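Local coordinates for calmodulin, putative (Entamoeba histolytica, PDB 4OCI), which binds calcium ions through an EF-hand and is involved in initiating phagocytosis of human erythrocytes, at residues A[29-32]-A[33-37]. Residues are numbered along the deposited sequence; the frame is centred on the assembly and turned at random.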
loop_
_atom_site.group_PDB
_atom_site.type_symbol
_atom_site.label_atom_id
_atom_site.label_comp_id
_atom_site.label_asym_id
_atom_site.label_seq_id
_atom_site.Cartn_x
_atom_site.Cartn_y
_atom_site.Cartn_z
ATOM N N GLU A 29 -6.375 -6.799 0.458
ATOM C CA GLU A 29 -5.145 -7.425 0.936
ATOM C C GLU A 29 -5.475 -8.725 1.708
ATOM O O GLU A 29 -4.831 -9.784 1.532
ATOM C CB GLU A 29 -4.337 -6.469 1.862
ATOM C CG GLU A 29 -3.004 -7.160 2.219
ATOM C CD GLU A 29 -2.225 -6.567 3.445
ATOM O OE1 GLU A 29 -2.616 -5.463 3.991
ATOM O OE2 GLU A 29 -1.216 -7.256 3.843
ATOM N N SER A 30 -6.497 -8.664 2.526
ATOM C CA SER A 30 -6.858 -9.761 3.322
ATOM C C SER A 30 -7.393 -10.972 2.420
ATOM O O SER A 30 -7.026 -12.156 2.608
ATOM C CB SER A 30 -7.761 -9.211 4.454
ATOM O OG SER A 30 -8.703 -10.168 4.806
ATOM N N LEU A 31 -8.094 -10.675 1.348
ATOM C CA LEU A 31 -8.660 -11.707 0.510
ATOM C C LEU A 31 -7.606 -12.364 -0.296
ATOM O O LEU A 31 -7.588 -13.614 -0.387
ATOM C CB LEU A 31 -9.732 -11.121 -0.420
ATOM C CG LEU A 31 -10.458 -12.036 -1.435
ATOM C CD1 LEU A 31 -10.993 -13.298 -0.700
ATOM C CD2 LEU A 31 -11.582 -11.355 -2.186
ATOM N N VAL A 32 -6.706 -11.565 -0.858
ATOM C CA VAL A 32 -5.579 -12.058 -1.673
ATOM C C VAL A 32 -4.671 -12.919 -0.797
ATOM O O VAL A 32 -4.245 -14.021 -1.224
ATOM C CB VAL A 32 -4.872 -10.810 -2.330
ATOM C CG1 VAL A 32 -3.409 -10.841 -2.223
ATOM C CG2 VAL A 32 -5.480 -10.486 -3.780
ATOM N N ARG A 33 -4.427 -12.498 0.454
ATOM C CA ARG A 33 -3.664 -13.368 1.363
ATOM C C ARG A 33 -4.389 -14.666 1.748
ATOM O O ARG A 33 -3.739 -15.744 1.761
ATOM C CB ARG A 33 -3.156 -12.638 2.581
ATOM C CG ARG A 33 -2.029 -11.640 2.194
ATOM C CD ARG A 33 -1.494 -11.071 3.475
ATOM N NE ARG A 33 -0.484 -10.041 3.272
ATOM C CZ ARG A 33 0.723 -10.242 2.779
ATOM N NH1 ARG A 33 1.114 -11.480 2.339
ATOM N NH2 ARG A 33 1.545 -9.175 2.700
ATOM N N VAL A 34 -5.650 -14.566 2.144
ATOM C CA VAL A 34 -6.477 -15.761 2.305
ATOM C C VAL A 34 -6.404 -16.763 1.115
ATOM O O VAL A 34 -6.343 -17.963 1.338
ATOM C CB VAL A 34 -7.938 -15.407 2.611
ATOM C CG1 VAL A 34 -8.871 -16.608 2.275
ATOM C CG2 VAL A 34 -8.047 -15.070 4.055
ATOM N N LEU A 35 -6.416 -16.261 -0.130
ATOM C CA LEU A 35 -6.326 -17.049 -1.344
ATOM C C LEU A 35 -4.941 -17.584 -1.652
ATOM O O LEU A 35 -4.791 -18.366 -2.568
ATOM C CB LEU A 35 -6.872 -16.231 -2.540
ATOM C CG LEU A 35 -8.330 -15.853 -2.405
ATOM C CD1 LEU A 35 -8.808 -14.906 -3.525
ATOM C CD2 LEU A 35 -9.210 -17.098 -2.306
ATOM N N GLY A 36 -3.914 -17.185 -0.908
ATOM C CA GLY A 36 -2.650 -17.871 -0.961
ATOM C C GLY A 36 -1.461 -17.043 -1.455
ATOM O O GLY A 36 -0.313 -17.525 -1.409
ATOM N N VAL A 37 -1.707 -15.803 -1.861
ATOM C CA VAL A 37 -0.642 -14.928 -2.370
ATOM C C VAL A 37 0.363 -14.589 -1.266
ATOM O O VAL A 37 -0.032 -14.274 -0.138
ATOM C CB VAL A 37 -1.234 -13.653 -3.065
ATOM C CG1 VAL A 37 -0.173 -12.646 -3.360
ATOM C CG2 VAL A 37 -1.962 -14.063 -4.383
#
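Glu-29 and Arg-33, one turn apart on helix 25-34, run side by side in the same direction and join in a salt bridge. Arg-33 NE points almost straight at Glu-29 OE2 (2.9 Å, N-H...O 175°), which accepts through its anti lone pair and lies in the guanidinium plane. The carboxylate and guanidinium planes are turned 62° apart. With CG anti to the backbone N (chi1 -175°) and the chain extended beyond it, Glu-29 reaches along the arginine. Thr-41 OG1 bonds both Glu-29 OE2 and Arg-33 NH2, and NH2 also donates to Met-39 O, tying the pair to the chain beyond the turn. On another side of the helix Leu-35 CD1 packs at 3.9 Å from Leu-31 CG; both leucines touch Phe-62 of helix 59-71. Val-32 CG1 meets Val-37 CB at 3.7 Å, the two side chains crossing at a slant, while Val-32 also touches Leu-69 and Ile-44. Val-37 N donates to Val-32 O at 3.2 Å, and inside that loop Gly-36 N donates to Arg-33 O at 3.0 Å. Gly-36, at positive phi, turns the chain out of the helix: a Schellman motif with Val-37 folded back on Val-32, ending the exiting helix of the calcium-binding EF-hand.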